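Local coordinates for beta-galactosidase (Bacteroides thetaiotaomicron, PDB 5MUJ), which probably acts as an arabinofuranosidase in the breakdown of the plant pectin rhamnogalacturonan II, and is seen here bound to the chain B oligosaccharide of that pectin, at residues K59-P63 with E355-I359; Y297-N301 with L330-S335; G342-Y348 with A360-K365. All coordinates share one frame; numbering follows the deposited sequence.

All three contacts meet at the last blade of a five-bladed beta-propeller. Contacts 1 and 2 join it to its neighbours on either side, to the first blade through strands 59-68 and 357-363 and to the fourth through strands 299-306 and 331-340. Contact 3 lies within the blade, between strands 343-351 and 357-363. All three are largely buried, with exposed residues at their ends. The inter-blade contacts have few backbone bonds and combine apolar packing with charged and polar side chains, and both reach the same rhamnose. Contact 3 lies farther from the sugar and relies on regular strand pairing, its two faces packing against residues of contacts 1 and 2.

Contact 1: K59-P63 with E355-I359; sequences KIDCP and EQRGI. With RAM (alpha-L-rhamnopyranose), chain B.
Asp61 and Arg357 meet where the five-bladed beta-propeller closes its ring: 59-63 begins the innermost strand of the first blade, and 355-359 leads into the third strand of the last. Both residues belong to the glycan pocket, and their salt bridge, NH1 of Arg357 to OD2 of Asp61, is 3.0 Å long. The carboxylate oxygen lies near the guanidinium plane, yet the arginine approaches it from above the carboxylate plane, the two groups being turned 42° apart. The same OD2 has a second salt bridge to Lys334, so two cationic side chains hold this one oxygen. Arg357 also forks onto the rhamnose, NH1 and NH2 each donating to O4 of the sugar at 2.9 Å. With CG anti to the backbone N (chi1 -179°), the side chain crosses toward the first blade before a bend at chi3 turns its tip to the sugar.

The strands diverge, their axes 45° apart, and the one backbone hydrogen bond between them runs from Ile60 N to Arg357 O (3.0 Å). Lys59 lies against the arginine stem, CB to CB, and donates from NZ to Glu355 O at 3.1 Å, while Lys82 O takes a second bond from that ammonium. On the buried side the packing is apolar. Ile60 and Ile359 meet at about a right angle, and Pro63 slides past Ile359 in the opposite sense. The tip of Ile359 does most of this work: CD1 lies 3.6 Å from Ile60 CG2 and 3.9 Å from Pro63 CD.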
ATOM      1  N   LYS A  59     -15.150  -0.367  -6.012  1.00 10.93           N
ATOM      2  CA  LYS A  59     -13.836   0.109  -6.367  1.00  9.96           C
ATOM      3  C   LYS A  59     -12.815  -0.797  -5.707  1.00 10.28           C
ATOM      4  O   LYS A  59     -12.971  -1.158  -4.550  1.00 13.83           O
ATOM      5  CB  LYS A  59     -13.652   1.558  -5.882  1.00  9.67           C
ATOM      6  CG  LYS A  59     -14.672   2.525  -6.446  1.00 12.50           C
ATOM      7  CD  LYS A  59     -14.530   3.929  -5.835  1.00 13.82           C
ATOM      8  CE  LYS A  59     -15.680   4.893  -6.128  1.00 16.56           C
ATOM      9  NZ  LYS A  59     -15.791   5.291  -7.563  1.00 17.77           N
ATOM     10  N   ILE A  60     -11.746  -1.107  -6.428  1.00 10.73           N
ATOM     11  CA  ILE A  60     -10.737  -2.085  -6.020  1.00 10.79           C
ATOM     12  C   ILE A  60      -9.342  -1.419  -5.977  1.00 11.18           C
ATOM     13  O   ILE A  60      -8.930  -0.785  -6.954  1.00 11.71           O
ATOM     14  CB  ILE A  60     -10.755  -3.298  -6.989  1.00 11.71           C
ATOM     15  CG1 ILE A  60     -12.031  -4.121  -6.730  1.00 12.63           C
ATOM     16  CG2 ILE A  60      -9.497  -4.141  -6.813  1.00 13.23           C
ATOM     17  CD1 ILE A  60     -12.243  -5.275  -7.692  1.00 13.73           C
ATOM     18  N   ASP A  61      -8.595  -1.653  -4.897  1.00  9.75           N
ATOM     19  CA  ASP A  61      -7.324  -0.949  -4.665  1.00  8.81           C
ATOM     20  C   ASP A  61      -6.388  -1.759  -3.766  1.00  8.51           C
ATOM     21  O   ASP A  61      -6.756  -2.854  -3.257  1.00  9.88           O
ATOM     22  CB  ASP A  61      -7.696   0.422  -4.018  1.00  9.58           C
ATOM     23  CG  ASP A  61      -6.639   1.503  -4.112  1.00 10.64           C
ATOM     24  OD1 ASP A  61      -5.449   1.269  -4.362  1.00 13.94           O
ATOM     25  OD2 ASP A  61      -7.041   2.663  -3.894  1.00 13.19           O
ATOM     26  N   CYS A  62      -5.188  -1.242  -3.580  1.00  9.06           N
ATOM     27  CA  CYS A  62      -4.293  -1.603  -2.494  1.00 10.83           C
ATOM     28  C   CYS A  62      -3.813  -3.043  -2.569  1.00  9.92           C
ATOM     29  O   CYS A  62      -4.074  -3.810  -1.668  1.00 11.73           O
ATOM     30  CB  CYS A  62      -4.954  -1.392  -1.123  1.00 11.22           C
ATOM     31  SG  CYS A  62      -5.536   0.266  -0.716  1.00 15.86           S
ATOM     32  N   PRO A  63      -3.162  -3.423  -3.700  1.00 11.80           N
ATOM     33  CA  PRO A  63      -2.576  -4.722  -3.803  1.00 11.99           C
ATOM     34  C   PRO A  63      -1.404  -5.020  -2.885  1.00 12.21           C
ATOM     35  O   PRO A  63      -0.494  -4.176  -2.704  1.00 13.02           O
ATOM     36  CB  PRO A  63      -2.086  -4.763  -5.264  1.00 11.90           C
ATOM     37  CG  PRO A  63      -1.727  -3.336  -5.548  1.00 13.05           C
ATOM     38  CD  PRO A  63      -2.827  -2.578  -4.872  1.00 12.49           C
ATOM     39  N   GLU A 355     -13.800   7.778 -12.725  1.00 14.90           N
ATOM     40  CA  GLU A 355     -13.463   7.380 -11.370  1.00 16.33           C
ATOM     41  C   GLU A 355     -13.730   5.912 -11.085  1.00 14.27           C
ATOM     42  O   GLU A 355     -13.857   5.512  -9.933  1.00 15.39           O
ATOM     43  CB  GLU A 355     -14.095   8.305 -10.330  1.00 18.98           C
ATOM     44  CG  GLU A 355     -13.555   9.727 -10.407  1.00 21.46           C
ATOM     45  CD  GLU A 355     -14.325  10.681  -9.525  1.00 25.48           C
ATOM     46  OE1 GLU A 355     -13.818  11.067  -8.446  1.00 31.96           O
ATOM     47  OE2 GLU A 355     -15.459  11.035  -9.906  1.00 24.98           O
ATOM     48  N   GLN A 356     -13.722   5.106 -12.145  1.00 13.81           N
ATOM     49  CA  GLN A 356     -13.665   3.670 -11.991  1.00 12.91           C
ATOM     50  C   GLN A 356     -12.284   3.327 -11.451  1.00 12.22           C
ATOM     51  O   GLN A 356     -11.291   3.966 -11.817  1.00 13.54           O
ATOM     52  CB  GLN A 356     -13.942   2.972 -13.326  1.00 13.32           C
ATOM     53  CG  GLN A 356     -15.264   3.345 -13.954  1.00 13.51           C
ATOM     54  CD  GLN A 356     -15.450   2.716 -15.337  1.00 15.67           C
ATOM     55  OE1 GLN A 356     -14.585   2.784 -16.196  1.00 17.07           O
ATOM     56  NE2 GLN A 356     -16.597   2.135 -15.543  1.00 18.12           N
ATOM     57  N   ARG A 357     -12.223   2.341 -10.567  1.00 12.09           N
ATOM     58  CA  ARG A 357     -11.015   2.055  -9.820  1.00 12.09           C
ATOM     59  C   ARG A 357     -10.740   0.556  -9.756  1.00 11.19           C
ATOM     60  O   ARG A 357     -11.543  -0.216  -9.248  1.00 12.15           O
ATOM     61  CB  ARG A 357     -11.153   2.637  -8.411  1.00 12.48           C
ATOM     62  CG  ARG A 357      -9.933   2.412  -7.535  1.00 12.41           C
ATOM     63  CD  ARG A 357     -10.000   3.200  -6.210  1.00 11.76           C
ATOM     64  NE  ARG A 357     -10.034   4.662  -6.358  1.00 12.09           N
ATOM     65  CZ  ARG A 357      -9.097   5.521  -5.911  1.00 10.95           C
ATOM     66  NH1 ARG A 357      -8.015   5.100  -5.283  1.00 12.49           N
ATOM     67  NH2 ARG A 357      -9.229   6.816  -6.167  1.00 14.00           N
ATOM     68  N   GLY A 358      -9.544   0.184 -10.172  1.00 10.02           N
ATOM     69  CA  GLY A 358      -9.087  -1.204 -10.129  1.00 10.40           C
ATOM     70  C   GLY A 358      -7.593  -1.289 -10.033  1.00 10.42           C
ATOM     71  O   GLY A 358      -6.909  -0.256  -9.901  1.00 11.69           O
ATOM     72  N   ILE A 359      -7.081  -2.516 -10.069  1.00  9.80           N
ATOM     73  CA  ILE A 359      -5.664  -2.807  -9.948  1.00  9.86           C
ATOM     74  C   ILE A 359      -5.165  -3.232 -11.323  1.00  9.96           C
ATOM     75  O   ILE A 359      -5.776  -4.105 -11.983  1.00 14.58           O
ATOM     76  CB  ILE A 359      -5.388  -3.903  -8.913  1.00 10.15           C
ATOM     77  CG1 ILE A 359      -5.726  -3.365  -7.515  1.00 11.36           C
ATOM     78  CG2 ILE A 359      -3.939  -4.399  -8.931  1.00  8.92           C
ATOM     79  CD1 ILE A 359      -5.897  -4.406  -6.424  1.00 10.09           C
TER
HETATM   80  C1  RAM B   6      -7.030   9.832  -1.497  1.00 16.05           C
HETATM   81  C2  RAM B   6      -6.898   8.342  -1.315  1.00 16.96           C
HETATM   82  C3  RAM B   6      -7.265   7.667  -2.635  1.00 14.81           C
HETATM   83  C4  RAM B   6      -6.331   8.214  -3.716  1.00 15.73           C
HETATM   84  C5  RAM B   6      -6.296   9.743  -3.856  1.00 14.63           C
HETATM   85  C6  RAM B   6      -5.076  10.222  -4.624  1.00 14.55           C
HETATM   86  O2  RAM B   6      -5.530   8.050  -0.922  1.00 16.13           O
HETATM   87  O3  RAM B   6      -7.177   6.242  -2.552  1.00 15.73           O
HETATM   88  O4  RAM B   6      -6.776   7.730  -4.973  1.00 15.32           O
HETATM   89  O5  RAM B   6      -6.397  10.485  -2.614  1.00 14.93           O

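Contact 2: Y297-N301 with L330-S335; sequences YKAFN and LFAHKS. With RAM (alpha-L-rhamnopyranose), chain B.
Ala299 CB packs against two aromatic side chains that line the rhamnose site, 3.6 Å from Phe331 CD1 and 3.7 Å from His333 CD2. The imidazole presents its edge to the sugar, NE2 sharing a nearly straight hydrogen bond with rhamnose O4 (2.8 Å). Lys334 extends fully beyond CG and donates from NZ to O3 of the same sugar at 2.6 Å, while Phe331 has rhamnose C6 over one face, toward the rim. Next come the groups that set these rings: Phe331 CB and Lys334 CG cover opposite faces of His333, whose ND1 bonds to Cys349 O; Lys298 CB meets the edge of Phe331. Behind them lies the junction between the fourth and fifth propeller blades, where the innermost strand of the last blade opens with a classic beta bulge, Leu330 and Phe331 both facing Val351. Backbone pairing across the junction is sparse, the bond from Ala332 N to Ala299 O being weak. Asn301 makes up for it with its amide: OD1 accepts from Lys334 N at 2.7 Å on an in-plane lone pair, and ND2 returns a bond to Lys334 O (3.0 Å). Where the two segments begin, one water accepts from Lys298 N and donates to Leu330 O.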
ATOM      1  N   TYR A 297       0.339  15.537 -14.050  1.00 17.11           N
ATOM      2  CA  TYR A 297      -0.674  14.531 -13.812  1.00 14.33           C
ATOM      3  C   TYR A 297      -0.883  14.432 -12.323  1.00 14.73           C
ATOM      4  O   TYR A 297       0.028  14.767 -11.536  1.00 16.29           O
ATOM      5  CB  TYR A 297      -0.281  13.185 -14.391  1.00 13.08           C
ATOM      6  CG  TYR A 297       1.205  12.929 -14.344  1.00 11.46           C
ATOM      7  CD1 TYR A 297       1.829  12.500 -13.188  1.00 11.18           C
ATOM      8  CD2 TYR A 297       2.008  13.236 -15.427  1.00 14.03           C
ATOM      9  CE1 TYR A 297       3.205  12.293 -13.145  1.00 11.32           C
ATOM     10  CE2 TYR A 297       3.374  13.010 -15.400  1.00 13.89           C
ATOM     11  CZ  TYR A 297       3.981  12.545 -14.268  1.00 12.54           C
ATOM     12  OH  TYR A 297       5.337  12.325 -14.252  1.00 13.34           O
ATOM     13  N   LYS A 298      -2.071  13.979 -11.939  1.00 11.49           N
ATOM     14  CA  LYS A 298      -2.543  14.142 -10.535  1.00 11.50           C
ATOM     15  C   LYS A 298      -2.055  13.113  -9.511  1.00 13.02           C
ATOM     16  O   LYS A 298      -2.085  13.390  -8.302  1.00 15.72           O
ATOM     17  CB  LYS A 298      -4.062  14.177 -10.498  1.00 13.11           C
ATOM     18  CG  LYS A 298      -4.660  15.414 -11.184  1.00 17.47           C
ATOM     19  CD  LYS A 298      -4.634  16.686 -10.337  1.00 20.29           C
ATOM     20  CE  LYS A 298      -5.260  17.839 -11.125  1.00 26.11           C
ATOM     21  NZ  LYS A 298      -4.576  19.144 -10.889  1.00 29.31           N
ATOM     22  N   ALA A 299      -1.708  11.913  -9.969  1.00 15.06           N
ATOM     23  CA  ALA A 299      -1.096  10.903  -9.103  1.00 14.96           C
ATOM     24  C   ALA A 299      -0.235   9.912  -9.867  1.00 13.99           C
ATOM     25  O   ALA A 299      -0.527   9.581 -11.016  1.00 16.67           O
ATOM     26  CB  ALA A 299      -2.144  10.169  -8.267  1.00 15.08           C
ATOM     27  N   PHE A 300       0.816   9.442  -9.216  1.00 10.78           N
ATOM     28  CA  PHE A 300       1.885   8.700  -9.863  1.00 11.60           C
ATOM     29  C   PHE A 300       2.719   7.923  -8.870  1.00 12.05           C
ATOM     30  O   PHE A 300       2.626   8.185  -7.656  1.00 13.64           O
ATOM     31  CB  PHE A 300       2.797   9.656 -10.634  1.00 10.50           C
ATOM     32  CG  PHE A 300       3.412  10.753  -9.731  1.00 11.49           C
ATOM     33  CD1 PHE A 300       2.718  11.954  -9.424  1.00 10.39           C
ATOM     34  CD2 PHE A 300       4.661  10.565  -9.179  1.00 13.29           C
ATOM     35  CE1 PHE A 300       3.278  12.939  -8.575  1.00 11.71           C
ATOM     36  CE2 PHE A 300       5.217  11.548  -8.336  1.00 13.30           C
ATOM     37  CZ  PHE A 300       4.518  12.716  -8.045  1.00 12.71           C
ATOM     38  N   ASN A 301       3.504   6.964  -9.370  1.00 11.46           N
ATOM     39  CA  ASN A 301       4.476   6.225  -8.573  1.00 10.40           C
ATOM     40  C   ASN A 301       5.914   6.567  -8.954  1.00 11.50           C
ATOM     41  O   ASN A 301       6.269   6.675 -10.140  1.00 11.98           O
ATOM     42  CB  ASN A 301       4.286   4.704  -8.754  1.00  9.62           C
ATOM     43  CG  ASN A 301       2.979   4.212  -8.183  1.00 11.09           C
ATOM     44  OD1 ASN A 301       2.418   4.785  -7.270  1.00 12.86           O
ATOM     45  ND2 ASN A 301       2.487   3.106  -8.719  1.00 12.34           N
ATOM     46  N   LEU A 330      -6.602   9.202 -14.945  1.00 12.87           N
ATOM     47  CA  LEU A 330      -6.679  10.176 -13.853  1.00 13.34           C
ATOM     48  C   LEU A 330      -5.574   9.936 -12.825  1.00 13.40           C
ATOM     49  O   LEU A 330      -4.769  10.839 -12.567  1.00 13.28           O
ATOM     50  CB  LEU A 330      -8.062  10.131 -13.209  1.00 14.44           C
ATOM     51  CG  LEU A 330      -8.277  11.140 -12.060  1.00 15.50           C
ATOM     52  CD1 LEU A 330      -8.090  12.572 -12.534  1.00 19.03           C
ATOM     53  CD2 LEU A 330      -9.648  10.955 -11.429  1.00 15.30           C
ATOM     54  N   PHE A 331      -5.557   8.736 -12.230  1.00 11.09           N
ATOM     55  CA  PHE A 331      -4.558   8.353 -11.263  1.00 12.20           C
ATOM     56  C   PHE A 331      -3.908   7.038 -11.702  1.00 11.94           C
ATOM     57  O   PHE A 331      -4.618   6.106 -12.125  1.00 12.31           O
ATOM     58  CB  PHE A 331      -5.131   8.116  -9.844  1.00 12.77           C
ATOM     59  CG  PHE A 331      -5.934   9.256  -9.252  1.00 14.64           C
ATOM     60  CD1 PHE A 331      -5.505  10.563  -9.371  1.00 15.54           C
ATOM     61  CD2 PHE A 331      -7.079   8.998  -8.485  1.00 14.11           C
ATOM     62  CE1 PHE A 331      -6.229  11.593  -8.782  1.00 17.10           C
ATOM     63  CE2 PHE A 331      -7.815  10.031  -7.921  1.00 15.94           C
ATOM     64  CZ  PHE A 331      -7.374  11.320  -8.069  1.00 14.09           C
ATOM     65  N   ALA A 332      -2.582   6.938 -11.622  1.00 11.90           N
ATOM     66  CA  ALA A 332      -1.886   5.640 -11.838  1.00 12.48           C
ATOM     67  C   ALA A 332      -0.881   5.530 -10.711  1.00 11.75           C
ATOM     68  O   ALA A 332       0.169   6.151 -10.752  1.00 12.93           O
ATOM     69  CB  ALA A 332      -1.199   5.553 -13.205  1.00 10.01           C
ATOM     70  N   HIS A 333      -1.251   4.808  -9.663  1.00 12.06           N
ATOM     71  CA  HIS A 333      -0.688   5.075  -8.355  1.00 10.44           C
ATOM     72  C   HIS A 333      -0.906   3.960  -7.335  1.00  9.94           C
ATOM     73  O   HIS A 333      -1.901   3.237  -7.368  1.00 12.88           O
ATOM     74  CB  HIS A 333      -1.232   6.427  -7.813  1.00 11.92           C
ATOM     75  CG  HIS A 333      -2.653   6.400  -7.354  1.00 11.12           C
ATOM     76  ND1 HIS A 333      -3.600   5.513  -7.795  1.00 11.48           N
ATOM     77  CD2 HIS A 333      -3.286   7.159  -6.421  1.00 11.01           C
ATOM     78  CE1 HIS A 333      -4.756   5.742  -7.199  1.00 11.90           C
ATOM     79  NE2 HIS A 333      -4.590   6.743  -6.355  1.00 12.65           N
ATOM     80  N   LYS A 334       0.024   3.920  -6.375  1.00 11.02           N
ATOM     81  CA  LYS A 334       0.106   2.933  -5.289  1.00 12.29           C
ATOM     82  C   LYS A 334       0.845   1.759  -5.844  1.00 12.03           C
ATOM     83  O   LYS A 334       0.686   1.483  -7.026  1.00 12.24           O
ATOM     84  CB  LYS A 334      -1.245   2.624  -4.659  1.00 11.87           C
ATOM     85  CG  LYS A 334      -2.029   3.881  -4.290  1.00 14.27           C
ATOM     86  CD  LYS A 334      -3.268   3.540  -3.528  1.00 16.64           C
ATOM     87  CE  LYS A 334      -4.057   4.789  -3.204  1.00 17.32           C
ATOM     88  NZ  LYS A 334      -5.291   4.437  -2.476  1.00 17.42           N
ATOM     89  N   SER A 335       1.757   1.173  -5.079  1.00 12.57           N
ATOM     90  CA  SER A 335       2.684   0.149  -5.608  1.00 12.46           C
ATOM     91  C   SER A 335       2.720  -1.135  -4.837  1.00 11.48           C
ATOM     92  O   SER A 335       2.642  -1.189  -3.609  1.00 13.75           O
ATOM     93  CB  SER A 335       4.121   0.695  -5.612  1.00 14.78           C
ATOM     94  OG  SER A 335       4.215   1.880  -6.380  1.00 15.45           O
TER
HETATM   95  C1  RAM B   6      -7.030   9.832  -1.497  1.00 16.05           C
HETATM   96  C2  RAM B   6      -6.898   8.342  -1.315  1.00 16.96           C
HETATM   97  C3  RAM B   6      -7.265   7.667  -2.635  1.00 14.81           C
HETATM   98  C4  RAM B   6      -6.331   8.214  -3.716  1.00 15.73           C
HETATM   99  C5  RAM B   6      -6.296   9.743  -3.856  1.00 14.63           C
HETATM  100  C6  RAM B   6      -5.076  10.222  -4.624  1.00 14.55           C
HETATM  101  O2  RAM B   6      -5.530   8.050  -0.922  1.00 16.13           O
HETATM  102  O3  RAM B   6      -7.177   6.242  -2.552  1.00 15.73           O
HETATM  103  O4  RAM B   6      -6.776   7.730  -4.973  1.00 15.32           O
HETATM  104  O5  RAM B   6      -6.397  10.485  -2.614  1.00 14.93           O
HETATM  105  O   HOH W   1      -4.091  13.098 -13.784  1.00 20.27           O

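Contact 3: G342-Y348 with A360-K365; sequences GVVYHFY and AIATSK
His346 and Ala362 bond to each other through both their backbone groups, and the bond from His346 N to Ala362 O is almost straight (178°, 2.8 Å). Tyr348 and Ala360 form the next hydrogen-bonded pair, while Phe347 with Ile361 and Tyr345 with Thr363 are the non-hydrogen-bonded pairs, where CA-H groups point at carbonyl oxygens instead. At the far end the pattern changes: Ser364 N still donates to Val344 O, but Val344 N is met by the side-chain oxygen Ser364 OG, at 2.9 Å. A chi1 of 52° turns that hydroxyl back over the serine backbone and toward the partner strand, where a water links it to Gly342 O. Within its own segment Thr363 OG1 donates to Lys365 O at 2.6 Å, where the chain leaves the strand.

The two segments form a beta hairpin, strands two and three of the last propeller blade; its outer strand, 45-51, comes from near the N-terminus and pairs with 357-363, a Velcro closure of the ring.

Apolar contacts divide between the two faces. On the one facing the first blade, Phe347 and Ile361 lie side by side, with CD1 of the isoleucine 3.5 Å from Phe347 CE2 and its CG2 over the ring. Beside them Thr363 CG2 touches Tyr345 CD2 (3.8 Å). On the other face Ala360 CB makes a CH-pi contact with the Tyr348 ring, 4.1 Å from its centroid. The hydroxyl of that tyrosine bonds to Asp328, and His346 NE2 to Ser335 OG.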
ATOM      1  N   GLY A 342      13.446 -12.890 -13.910  1.00 18.22           N
ATOM      2  CA  GLY A 342      13.981 -11.882 -14.813  1.00 16.47           C
ATOM      3  C   GLY A 342      13.007 -10.827 -15.330  1.00 17.92           C
ATOM      4  O   GLY A 342      13.340 -10.088 -16.260  1.00 23.49           O
ATOM      5  N   VAL A 343      11.834 -10.717 -14.711  1.00 16.59           N
ATOM      6  CA  VAL A 343      10.816  -9.754 -15.131  1.00 13.06           C
ATOM      7  C   VAL A 343      10.328  -9.025 -13.890  1.00 11.64           C
ATOM      8  O   VAL A 343      10.093  -9.676 -12.860  1.00 13.05           O
ATOM      9  CB  VAL A 343       9.654 -10.470 -15.845  1.00 14.02           C
ATOM     10  CG1 VAL A 343       8.599  -9.496 -16.337  1.00 12.73           C
ATOM     11  CG2 VAL A 343      10.191 -11.325 -17.010  1.00 15.87           C
ATOM     12  N   VAL A 344      10.188  -7.698 -13.996  1.00 12.92           N
ATOM     13  CA  VAL A 344       9.602  -6.858 -12.942  1.00 11.45           C
ATOM     14  C   VAL A 344       8.131  -6.595 -13.212  1.00  9.77           C
ATOM     15  O   VAL A 344       7.771  -6.215 -14.325  1.00 12.15           O
ATOM     16  CB  VAL A 344      10.325  -5.496 -12.792  1.00 10.64           C
ATOM     17  CG1 VAL A 344       9.712  -4.704 -11.626  1.00 12.40           C
ATOM     18  CG2 VAL A 344      11.801  -5.679 -12.564  1.00 11.90           C
ATOM     19  N   TYR A 345       7.289  -6.854 -12.197  1.00  9.62           N
ATOM     20  CA  TYR A 345       5.851  -6.647 -12.275  1.00 11.54           C
ATOM     21  C   TYR A 345       5.517  -5.566 -11.248  1.00 12.29           C
ATOM     22  O   TYR A 345       5.726  -5.782 -10.056  1.00 12.65           O
ATOM     23  CB  TYR A 345       5.058  -7.922 -11.931  1.00 11.30           C
ATOM     24  CG  TYR A 345       5.368  -9.146 -12.787  1.00 12.15           C
ATOM     25  CD1 TYR A 345       6.540  -9.892 -12.600  1.00 11.42           C
ATOM     26  CD2 TYR A 345       4.465  -9.584 -13.748  1.00 13.49           C
ATOM     27  CE1 TYR A 345       6.815 -10.999 -13.398  1.00 13.12           C
ATOM     28  CE2 TYR A 345       4.730 -10.698 -14.526  1.00 13.51           C
ATOM     29  CZ  TYR A 345       5.885 -11.398 -14.327  1.00 12.87           C
ATOM     30  OH  TYR A 345       6.169 -12.517 -15.100  1.00 15.18           O
ATOM     31  N   HIS A 346       4.983  -4.450 -11.723  1.00 10.40           N
ATOM     32  CA  HIS A 346       4.604  -3.350 -10.874  1.00  9.37           C
ATOM     33  C   HIS A 346       3.073  -3.288 -10.854  1.00  8.85           C
ATOM     34  O   HIS A 346       2.460  -2.879 -11.834  1.00 10.07           O
ATOM     35  CB  HIS A 346       5.213  -2.057 -11.379  1.00 10.35           C
ATOM     36  CG  HIS A 346       5.134  -0.918 -10.393  1.00  9.38           C
ATOM     37  ND1 HIS A 346       6.147   0.013 -10.288  1.00 10.60           N
ATOM     38  CD2 HIS A 346       4.151  -0.492  -9.537  1.00  9.07           C
ATOM     39  CE1 HIS A 346       5.822   0.930  -9.378  1.00 10.89           C
ATOM     40  NE2 HIS A 346       4.627   0.653  -8.913  1.00  9.76           N
ATOM     41  N   PHE A 347       2.483  -3.705  -9.711  1.00  9.70           N
ATOM     42  CA  PHE A 347       1.050  -3.643  -9.502  1.00 10.27           C
ATOM     43  C   PHE A 347       0.657  -2.267  -8.981  1.00 10.05           C
ATOM     44  O   PHE A 347       1.333  -1.720  -8.082  1.00 12.08           O
ATOM     45  CB  PHE A 347       0.602  -4.719  -8.503  1.00 10.02           C
ATOM     46  CG  PHE A 347       0.861  -6.126  -8.997  1.00 10.31           C
ATOM     47  CD1 PHE A 347       2.121  -6.698  -8.884  1.00 10.94           C
ATOM     48  CD2 PHE A 347      -0.155  -6.870  -9.598  1.00 10.55           C
ATOM     49  CE1 PHE A 347       2.375  -8.004  -9.357  1.00 12.30           C
ATOM     50  CE2 PHE A 347       0.101  -8.161 -10.086  1.00 10.73           C
ATOM     51  CZ  PHE A 347       1.358  -8.714  -9.951  1.00 12.79           C
ATOM     52  N   TYR A 348      -0.401  -1.689  -9.519  1.00 10.76           N
ATOM     53  CA  TYR A 348      -0.797  -0.325  -9.121  1.00 10.03           C
ATOM     54  C   TYR A 348      -2.275  -0.135  -9.253  1.00 11.57           C
ATOM     55  O   TYR A 348      -2.947  -0.988  -9.833  1.00 12.30           O
ATOM     56  CB  TYR A 348      -0.042   0.723  -9.938  1.00 10.36           C
ATOM     57  CG  TYR A 348      -0.379   0.832 -11.430  1.00  7.81           C
ATOM     58  CD1 TYR A 348       0.246  -0.001 -12.394  1.00  8.83           C
ATOM     59  CD2 TYR A 348      -1.356   1.680 -11.878  1.00  8.05           C
ATOM     60  CE1 TYR A 348      -0.048   0.160 -13.730  1.00  8.76           C
ATOM     61  CE2 TYR A 348      -1.674   1.823 -13.223  1.00  8.33           C
ATOM     62  CZ  TYR A 348      -1.019   1.015 -14.154  1.00  9.78           C
ATOM     63  OH  TYR A 348      -1.300   1.142 -15.527  1.00 10.95           O
ATOM     64  N   ALA A 360      -4.063  -2.629 -11.765  1.00 10.99           N
ATOM     65  CA  ALA A 360      -3.396  -2.941 -13.066  1.00  9.47           C
ATOM     66  C   ALA A 360      -1.937  -3.319 -12.865  1.00 10.50           C
ATOM     67  O   ALA A 360      -1.386  -3.243 -11.760  1.00 11.13           O
ATOM     68  CB  ALA A 360      -3.482  -1.802 -13.996  1.00  8.70           C
ATOM     69  N   ILE A 361      -1.316  -3.786 -13.947  1.00  8.86           N
ATOM     70  CA  ILE A 361       0.065  -4.209 -13.915  1.00  8.73           C
ATOM     71  C   ILE A 361       0.894  -3.590 -15.029  1.00  9.02           C
ATOM     72  O   ILE A 361       0.445  -3.532 -16.181  1.00 11.58           O
ATOM     73  CB  ILE A 361       0.171  -5.728 -14.098  1.00  9.49           C
ATOM     74  CG1 ILE A 361      -0.943  -6.403 -13.337  1.00 10.05           C
ATOM     75  CG2 ILE A 361       1.510  -6.222 -13.602  1.00 11.02           C
ATOM     76  CD1 ILE A 361      -0.887  -7.908 -13.469  1.00  9.83           C
ATOM     77  N   ALA A 362       2.127  -3.209 -14.710  1.00  9.71           N
ATOM     78  CA  ALA A 362       3.106  -2.828 -15.730  1.00  9.67           C
ATOM     79  C   ALA A 362       4.337  -3.758 -15.578  1.00  9.48           C
ATOM     80  O   ALA A 362       4.612  -4.259 -14.494  1.00 10.73           O
ATOM     81  CB  ALA A 362       3.478  -1.350 -15.591  1.00 10.81           C
ATOM     82  N   THR A 363       5.047  -4.034 -16.685  1.00 11.38           N
ATOM     83  CA  THR A 363       6.169  -4.975 -16.648  1.00 10.61           C
ATOM     84  C   THR A 363       7.416  -4.428 -17.335  1.00 10.38           C
ATOM     85  O   THR A 363       7.333  -3.507 -18.125  1.00 12.17           O
ATOM     86  CB  THR A 363       5.783  -6.326 -17.281  1.00 11.98           C
ATOM     87  OG1 THR A 363       5.346  -6.108 -18.619  1.00 14.17           O
ATOM     88  CG2 THR A 363       4.675  -7.001 -16.459  1.00 11.45           C
ATOM     89  N   SER A 364       8.558  -5.000 -16.997  1.00  9.79           N
ATOM     90  CA  SER A 364       9.841  -4.596 -17.574  1.00 10.37           C
ATOM     91  C   SER A 364      10.057  -5.042 -19.060  1.00 10.57           C
ATOM     92  O   SER A 364      10.846  -4.410 -19.765  1.00 13.15           O
ATOM     93  CB  SER A 364      10.984  -5.136 -16.749  1.00 12.18           C
ATOM     94  OG  SER A 364      10.836  -6.523 -16.553  1.00 12.62           O
ATOM     95  N   LYS A 365       9.405  -6.120 -19.514  1.00 12.02           N
ATOM     96  CA  LYS A 365       9.292  -6.365 -20.960  1.00 12.22           C
ATOM     97  C   LYS A 365       7.844  -6.689 -21.293  1.00 12.31           C
ATOM     98  O   LYS A 365       7.076  -7.043 -20.387  1.00 14.28           O
ATOM     99  CB  LYS A 365      10.219  -7.506 -21.390  1.00 13.44           C
ATOM    100  CG  LYS A 365       9.820  -8.875 -20.838  1.00 16.33           C
ATOM    101  CD  LYS A 365      10.840  -9.949 -21.195  1.00 21.57           C
ATOM    102  CE  LYS A 365      10.300 -11.357 -20.980  1.00 24.82           C
ATOM    103  NZ  LYS A 365      11.187 -12.360 -21.640  1.00 28.88           N
TER
HETATM  104  O   HOH W   2      12.460  -8.100 -18.076  1.00 29.49           O